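PDB 3ILK: uncharacterized tRNA/rRNA methyltransferase HI_0380, which probably transfers a methyl group from S-adenosylmethionine to tRNA or rRNA. Local coordinates for residues Ile10-Thr15 / Met147-Val152; Glu100-Tyr105 / Tyr154-Ala159; Phe187-Arg192 / Ile225-Leu230. All blocks are in the same frame, centred on the assembly; numbering follows the deposited sequence.

Contact 1. Residues Ile10-Thr15 / Met147-Val152; sequences IVLIET and MAVQLV
V149 meets I10 and L12 where helix 145-169 packs on the parallel beta-sheet of the SPOUT methyltransferase fold. Strand 8-13 lies between strands 35-39 and 109-113, with I10 and L12 pairing through their backbones with strand 35-39, and its face toward the helix is apolar. The contact across the two segments is purely of van der Waals kind, and all three residues are buried. M28 of helix 18-31 and F113 of strand 109-113 also pack against I10 and V149, extending the apolar cluster.

The side chain of V149 lies about 7 Å from that of T81, which by similarity binds S-adenosylmethionine, so the packing is near the probable cofactor site. M147 and L151 pack against their own counterparts in the second subunit, so the helix serves the dimer as well.

V149 reaches the strand with both methyls, and their divergence lets one valine serve two strand residues two positions apart. CG2 approaches L12 CD2 to 4.0 Å, the closer of the valine's two contacts, and the side chains run at about a right angle to each other. CG1, anti to the backbone N (chi1 174°), leans toward the I10 end, where V149 CG1 and I10 CG2 make a looser touch at 4.4 Å.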
# COMPACT_ATOMS: atom_id res chain seq x y z
N ILE A 10 -11.29 -21.93 -1.63
CA ILE A 10 -10.17 -21.87 -2.56
C ILE A 10 -9.98 -23.27 -3.16
O ILE A 10 -9.77 -24.24 -2.44
CB ILE A 10 -8.88 -21.40 -1.82
CG1 ILE A 10 -9.04 -19.97 -1.26
CG2 ILE A 10 -7.60 -21.50 -2.71
CD1 ILE A 10 -9.17 -18.89 -2.32
N VAL A 11 -10.10 -23.39 -4.48
CA VAL A 11 -9.96 -24.70 -5.12
C VAL A 11 -8.67 -24.76 -5.92
O VAL A 11 -8.43 -23.92 -6.76
CB VAL A 11 -11.15 -25.01 -6.07
CG1 VAL A 11 -10.95 -26.44 -6.71
CG2 VAL A 11 -12.55 -24.79 -5.31
N LEU A 12 -7.85 -25.78 -5.70
CA LEU A 12 -6.65 -25.96 -6.48
C LEU A 12 -6.75 -27.21 -7.39
O LEU A 12 -6.79 -28.40 -6.90
CB LEU A 12 -5.44 -26.12 -5.54
CG LEU A 12 -5.25 -25.16 -4.36
CD1 LEU A 12 -3.91 -25.48 -3.59
CD2 LEU A 12 -5.28 -23.68 -4.78
N ILE A 13 -6.78 -26.94 -8.70
CA ILE A 13 -6.87 -28.00 -9.72
C ILE A 13 -5.55 -28.69 -9.98
O ILE A 13 -4.62 -28.09 -10.51
CB ILE A 13 -7.35 -27.47 -11.07
CG1 ILE A 13 -8.63 -26.59 -10.91
CG2 ILE A 13 -7.64 -28.63 -12.03
CD1 ILE A 13 -9.82 -27.30 -10.25
N GLU A 14 -5.53 -29.99 -9.69
CA GLU A 14 -4.37 -30.86 -9.97
C GLU A 14 -3.08 -30.21 -9.62
O GLU A 14 -2.34 -29.83 -10.50
CB GLU A 14 -4.33 -31.28 -11.44
CG GLU A 14 -5.61 -31.95 -11.86
CD GLU A 14 -5.61 -32.34 -13.33
OE1 GLU A 14 -4.52 -32.50 -13.94
OE2 GLU A 14 -6.69 -32.57 -13.86
N THR A 15 -2.78 -30.10 -8.33
CA THR A 15 -1.50 -29.59 -7.92
C THR A 15 -0.51 -30.69 -8.21
O THR A 15 -0.89 -31.86 -8.23
CB THR A 15 -1.48 -29.33 -6.39
OG1 THR A 15 -1.78 -30.56 -5.68
CG2 THR A 15 -2.47 -28.24 -6.02
N MSE A 147 1.90 -17.92 -5.48
CA MSE A 147 1.97 -16.48 -5.77
C MSE A 147 0.55 -16.02 -6.12
O MSE A 147 0.09 -15.00 -5.60
CB MSE A 147 2.93 -16.20 -6.96
CG MSE A 147 4.41 -16.42 -6.69
SE MSE A 147 5.60 -16.46 -8.33
CE MSE A 147 7.34 -16.34 -7.32
N ALA A 148 -0.15 -16.80 -6.96
CA ALA A 148 -1.48 -16.41 -7.35
C ALA A 148 -2.47 -16.39 -6.18
O ALA A 148 -3.30 -15.47 -6.06
CB ALA A 148 -2.00 -17.26 -8.53
N VAL A 149 -2.39 -17.39 -5.32
CA VAL A 149 -3.28 -17.47 -4.16
C VAL A 149 -2.97 -16.34 -3.17
O VAL A 149 -3.88 -15.71 -2.69
CB VAL A 149 -3.22 -18.89 -3.49
CG1 VAL A 149 -4.07 -18.94 -2.15
CG2 VAL A 149 -3.71 -19.99 -4.52
N GLN A 150 -1.68 -16.12 -2.90
CA GLN A 150 -1.24 -14.99 -2.03
C GLN A 150 -1.90 -13.70 -2.52
O GLN A 150 -2.56 -13.02 -1.73
CB GLN A 150 0.28 -14.87 -2.05
CG GLN A 150 0.93 -13.93 -0.98
CD GLN A 150 0.55 -14.23 0.47
OE1 GLN A 150 -0.44 -13.69 0.95
NE2 GLN A 150 1.38 -15.02 1.20
N LEU A 151 -1.78 -13.41 -3.82
CA LEU A 151 -2.26 -12.11 -4.32
C LEU A 151 -3.75 -12.02 -4.29
O LEU A 151 -4.32 -10.96 -3.94
CB LEU A 151 -1.82 -11.85 -5.77
CG LEU A 151 -0.39 -11.50 -6.13
CD1 LEU A 151 -0.40 -10.80 -7.46
CD2 LEU A 151 0.20 -10.57 -5.08
N VAL A 152 -4.43 -13.10 -4.62
CA VAL A 152 -5.95 -13.01 -4.66
C VAL A 152 -6.47 -12.88 -3.22
O VAL A 152 -7.41 -12.11 -2.93
CB VAL A 152 -6.54 -14.28 -5.31
CG1 VAL A 152 -8.09 -14.37 -5.10
CG2 VAL A 152 -6.17 -14.34 -6.79

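Contact 2. Residues Glu100-Tyr105 / Tyr154-Ala159; sequences EKVVAY and YELRMA
The residues that meet across this helix pair, V102 and V103 with L156 and A159, are all aliphatic, and the flat groups of the two segments serve other partners. On one face of the Y154 ring lies CG of the selenomethionine M158, one turn later in the same helix, 3.6 Å above the plane and displaced toward the rim. L151 of the second subunit also packs on Y154, and the ring's hydroxyl is hydrogen-bonded to E155 OE1 of that subunit. The carboxylate of E155 is tied to R96 of its own chain through OE1 and to R96 of the second subunit through OE2, so both oxygens of this buried acid have a cationic partner.

Between the helices, V102 and L156, both buried, make the closest side-chain approach. L156 CG lies anti to the carbonyl carbon (chi1 -67°), and the CD2 branch extends to the V102 side chain, coming 3.7 Å from V102 CB and 3.8 Å from V102 CG1; the methyl therefore rests against the branch point of the valine. A159 CB points at the other helix and lies 4.2 Å from V103 CB. The same methyl is 4.2 Å from the backbone N of E100, and V103 CG2 sits 4.0 Å from A159 C. The small alanine thus lets the backbones come close, with CA atoms of E100 and A159 5.7 Å apart.

The axes of the two segments approach to 9.0 Å and cross at -56°. A99 of helix 95-104 extends the patch along L156 and A159, while I109 and I111 of strand 109-113 lie against V102 and L156, so that the crossing packs over strand 109-113 in the middle of the sheet.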
# COMPACT_ATOMS: atom_id res chain seq x y z
N GLU A 100 -14.14 -7.12 -4.78
CA GLU A 100 -15.32 -6.35 -4.43
C GLU A 100 -16.59 -7.16 -4.67
O GLU A 100 -17.51 -7.10 -3.85
CB GLU A 100 -15.41 -5.05 -5.20
CG GLU A 100 -14.37 -4.06 -4.75
CD GLU A 100 -14.22 -2.95 -5.74
OE1 GLU A 100 -13.13 -2.32 -5.76
OE2 GLU A 100 -15.20 -2.73 -6.52
N LYS A 101 -16.64 -7.92 -5.77
CA LYS A 101 -17.78 -8.79 -6.01
C LYS A 101 -17.88 -9.91 -4.98
O LYS A 101 -18.96 -10.23 -4.57
CB LYS A 101 -17.68 -9.48 -7.36
CG LYS A 101 -18.21 -8.75 -8.56
CD LYS A 101 -18.11 -9.77 -9.72
CE LYS A 101 -17.70 -9.12 -11.01
NZ LYS A 101 -18.88 -8.39 -11.61
N VAL A 102 -16.77 -10.61 -4.69
CA VAL A 102 -16.83 -11.70 -3.72
C VAL A 102 -17.40 -11.18 -2.37
O VAL A 102 -18.37 -11.75 -1.82
CB VAL A 102 -15.44 -12.36 -3.62
CG1 VAL A 102 -15.44 -13.52 -2.64
CG2 VAL A 102 -15.07 -12.95 -5.04
N VAL A 103 -16.87 -10.05 -1.92
CA VAL A 103 -17.20 -9.51 -0.64
C VAL A 103 -18.67 -9.07 -0.56
O VAL A 103 -19.26 -9.12 0.51
CB VAL A 103 -16.27 -8.30 -0.29
CG1 VAL A 103 -17.02 -6.95 -0.46
CG2 VAL A 103 -15.77 -8.44 1.09
N ALA A 104 -19.26 -8.66 -1.68
CA ALA A 104 -20.70 -8.31 -1.65
C ALA A 104 -21.60 -9.55 -2.00
O ALA A 104 -22.83 -9.46 -2.00
CB ALA A 104 -20.94 -7.21 -2.62
N TYR A 105 -21.00 -10.71 -2.30
CA TYR A 105 -21.81 -11.87 -2.76
C TYR A 105 -22.57 -12.57 -1.61
O TYR A 105 -21.96 -13.10 -0.67
CB TYR A 105 -21.01 -12.95 -3.56
CG TYR A 105 -22.01 -13.92 -4.19
CD1 TYR A 105 -22.89 -13.47 -5.19
CD2 TYR A 105 -22.14 -15.25 -3.74
CE1 TYR A 105 -23.80 -14.31 -5.75
CE2 TYR A 105 -23.14 -16.11 -4.30
CZ TYR A 105 -23.90 -15.64 -5.32
OH TYR A 105 -24.86 -16.41 -5.89
N TYR A 154 -4.86 -11.63 -0.63
CA TYR A 154 -4.58 -10.29 -0.18
C TYR A 154 -5.71 -9.29 -0.67
O TYR A 154 -6.19 -8.53 0.09
CB TYR A 154 -3.19 -9.86 -0.64
CG TYR A 154 -2.98 -8.35 -0.63
CD1 TYR A 154 -2.67 -7.66 0.57
CD2 TYR A 154 -3.09 -7.62 -1.78
CE1 TYR A 154 -2.48 -6.28 0.57
CE2 TYR A 154 -2.89 -6.23 -1.78
CZ TYR A 154 -2.59 -5.58 -0.60
OH TYR A 154 -2.38 -4.22 -0.57
N GLU A 155 -6.10 -9.34 -1.93
CA GLU A 155 -7.13 -8.42 -2.43
C GLU A 155 -8.45 -8.75 -1.76
O GLU A 155 -9.21 -7.86 -1.44
CB GLU A 155 -7.27 -8.51 -3.97
CG GLU A 155 -6.25 -7.75 -4.81
CD GLU A 155 -6.27 -6.22 -4.66
OE1 GLU A 155 -5.73 -5.54 -5.54
OE2 GLU A 155 -6.83 -5.68 -3.69
N LEU A 156 -8.70 -10.03 -1.50
CA LEU A 156 -9.86 -10.41 -0.70
C LEU A 156 -9.87 -9.80 0.70
O LEU A 156 -10.87 -9.16 1.14
CB LEU A 156 -10.06 -11.92 -0.66
CG LEU A 156 -10.44 -12.61 -1.97
CD1 LEU A 156 -10.24 -14.10 -1.73
CD2 LEU A 156 -11.90 -12.28 -2.46
N ARG A 157 -8.75 -9.90 1.40
CA ARG A 157 -8.70 -9.32 2.71
C ARG A 157 -8.89 -7.81 2.65
O ARG A 157 -9.62 -7.23 3.49
CB ARG A 157 -7.40 -9.66 3.42
CG ARG A 157 -7.43 -9.18 4.87
CD ARG A 157 -6.22 -9.63 5.71
NE ARG A 157 -6.42 -9.21 7.10
CZ ARG A 157 -7.12 -9.91 7.99
NH1 ARG A 157 -7.68 -11.06 7.66
NH2 ARG A 157 -7.30 -9.45 9.20
N MSE A 158 -8.24 -7.16 1.68
CA MSE A 158 -8.36 -5.69 1.53
C MSE A 158 -9.81 -5.29 1.25
O MSE A 158 -10.26 -4.27 1.74
CB MSE A 158 -7.50 -5.15 0.38
CG MSE A 158 -6.00 -5.30 0.60
SE MSE A 158 -5.39 -4.31 2.18
CE MSE A 158 -5.86 -2.55 1.48
N ALA A 159 -10.51 -6.07 0.42
CA ALA A 159 -11.92 -5.80 0.14
C ALA A 159 -12.76 -5.90 1.43
O ALA A 159 -13.57 -5.04 1.71
CB ALA A 159 -12.44 -6.74 -0.93

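Contact 3. Residues Phe187-Arg192 / Ile225-Leu230; sequences FDYTER and ILNGML
Helices 180-197 and 220-240 pack side by side in the helical C-terminal part of the chain, and here they meet chiefly through Y189 and L230. The two segments run in broadly the same direction, with 10.4 Å between their axes. The main contact is a CH-pi interaction: L230 CB stands over one face of the Y189 ring, 3.8 Å from its centroid and 18° off the normal, placed toward the CE2 side. With CG anti to the backbone N (chi1 -168°), the tyrosine extends toward the other helix, and the two side chains slide past each other in opposite directions. L230 CD1 continues the cover along the ring, 3.7 Å from Y189 CD2.

At the ring's edge, near its plane, N227 OD1 lies 3.7 Å from Y189 CD2; the amide plane is turned 41° from the ring. The hydroxyl reaches past L230 and is hydrogen-bonded to E234 OE1 and S231 OG, both on helix 220-240, which gives the hydroxyl of this buried tyrosine two partners and fixes the ring between the helices. R192 makes a salt bridge to the same E234.

F186 backs L226, N227 and L230, and M229 packs on Y194 of the second subunit. The same CD1 methyl of L230 lies 3.4 Å from T190 OG1, whose hydrogen bond goes back to the carbonyl O of F186.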
# COMPACT_ATOMS: atom_id res chain seq x y z
N PHE A 187 -12.69 34.97 8.31
CA PHE A 187 -12.12 35.69 7.18
C PHE A 187 -11.83 37.12 7.59
O PHE A 187 -10.72 37.59 7.40
CB PHE A 187 -13.00 35.63 5.92
CG PHE A 187 -13.16 34.25 5.34
CD1 PHE A 187 -12.03 33.44 5.09
CD2 PHE A 187 -14.42 33.78 5.01
CE1 PHE A 187 -12.18 32.16 4.54
CE2 PHE A 187 -14.59 32.51 4.47
CZ PHE A 187 -13.48 31.70 4.24
N ASP A 188 -12.80 37.81 8.20
CA ASP A 188 -12.54 39.14 8.77
C ASP A 188 -11.37 39.18 9.75
O ASP A 188 -10.59 40.13 9.75
CB ASP A 188 -13.82 39.71 9.39
CG ASP A 188 -14.94 39.78 8.39
OD1 ASP A 188 -16.07 40.30 8.69
OD2 ASP A 188 -14.67 39.31 7.26
N TYR A 189 -11.23 38.12 10.54
CA TYR A 189 -10.14 37.99 11.50
C TYR A 189 -8.77 37.83 10.79
O TYR A 189 -7.83 38.54 11.13
CB TYR A 189 -10.45 36.83 12.47
CG TYR A 189 -9.56 36.70 13.72
CD1 TYR A 189 -8.75 37.75 14.18
CD2 TYR A 189 -9.61 35.53 14.49
CE1 TYR A 189 -8.02 37.64 15.34
CE2 TYR A 189 -8.84 35.37 15.66
CZ TYR A 189 -8.05 36.44 16.08
OH TYR A 189 -7.31 36.32 17.24
N THR A 190 -8.66 36.90 9.84
CA THR A 190 -7.49 36.78 8.95
C THR A 190 -7.14 38.15 8.32
O THR A 190 -5.98 38.58 8.37
CB THR A 190 -7.75 35.74 7.84
OG1 THR A 190 -8.02 34.45 8.42
CG2 THR A 190 -6.55 35.63 6.88
N GLU A 191 -8.14 38.82 7.74
CA GLU A 191 -7.94 40.13 7.09
C GLU A 191 -7.36 41.18 8.02
O GLU A 191 -6.29 41.74 7.75
CB GLU A 191 -9.24 40.71 6.55
CG GLU A 191 -10.14 39.78 5.78
CD GLU A 191 -11.33 40.50 5.18
OE1 GLU A 191 -11.18 41.69 4.78
OE2 GLU A 191 -12.42 39.87 5.09
N ARG A 192 -8.11 41.48 9.09
CA ARG A 192 -7.64 42.40 10.12
C ARG A 192 -6.19 42.12 10.56
O ARG A 192 -5.35 43.03 10.58
CB ARG A 192 -8.57 42.38 11.35
CG ARG A 192 -8.09 43.38 12.41
CD ARG A 192 -9.03 43.51 13.58
NE ARG A 192 -8.66 42.62 14.67
CZ ARG A 192 -9.44 41.64 15.12
NH1 ARG A 192 -10.63 41.44 14.55
NH2 ARG A 192 -9.04 40.87 16.12
N ILE A 225 -8.40 25.18 14.88
CA ILE A 225 -6.98 25.33 14.78
C ILE A 225 -6.59 26.69 14.15
O ILE A 225 -5.75 27.41 14.70
CB ILE A 225 -6.35 24.12 14.01
CG1 ILE A 225 -6.09 22.94 14.95
CG2 ILE A 225 -5.03 24.51 13.36
CD1 ILE A 225 -7.30 22.08 15.28
N LEU A 226 -7.17 27.02 13.00
CA LEU A 226 -6.83 28.23 12.24
C LEU A 226 -7.15 29.54 12.93
O LEU A 226 -6.40 30.52 12.78
CB LEU A 226 -7.54 28.24 10.88
CG LEU A 226 -7.15 27.21 9.82
CD1 LEU A 226 -8.16 27.32 8.63
CD2 LEU A 226 -5.68 27.31 9.37
N ASN A 227 -8.28 29.56 13.65
CA ASN A 227 -8.65 30.66 14.52
C ASN A 227 -7.64 30.75 15.68
O ASN A 227 -7.26 31.85 16.10
CB ASN A 227 -10.10 30.50 15.06
CG ASN A 227 -11.14 31.22 14.19
OD1 ASN A 227 -10.81 32.14 13.45
ND2 ASN A 227 -12.41 30.80 14.30
N GLY A 228 -7.16 29.58 16.13
CA GLY A 228 -6.17 29.48 17.21
C GLY A 228 -4.80 30.02 16.82
O GLY A 228 -4.09 30.60 17.66
N MSE A 229 -4.42 29.81 15.56
CA MSE A 229 -3.20 30.42 15.01
C MSE A 229 -3.34 31.97 14.93
O MSE A 229 -2.45 32.69 15.36
CB MSE A 229 -2.84 29.80 13.65
CG MSE A 229 -2.59 28.27 13.74
SE MSE A 229 -2.61 27.24 12.06
CE MSE A 229 -0.68 27.32 11.67
N LEU A 230 -4.45 32.47 14.40
CA LEU A 230 -4.67 33.93 14.36
C LEU A 230 -4.59 34.63 15.73
O LEU A 230 -4.07 35.75 15.84
CB LEU A 230 -6.00 34.27 13.69
CG LEU A 230 -6.12 33.87 12.22
CD1 LEU A 230 -7.56 34.04 11.77
CD2 LEU A 230 -5.17 34.66 11.34

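How the contacts relate
Contacts 1 and 2 share helix 145-169 and use successive parts of it, their centres 16 Å apart: contact 1 seats it on the sheet in the buried core, whereas contact 2 crosses it with helix 95-104 in a partly exposed place. Both are aliphatic, one joining helix to strand and the other helix to helix. Contact 3 belongs to the separate helical C-terminal part, about 38 Å from contact 1 and 28 Å from contact 2 between nearest atoms, yet it too is largely buried. Its chemistry is more mixed, an aromatic face beside hydroxyl and amide groups. All three touch the second subunit, so both parts of the chain take part in the dimer.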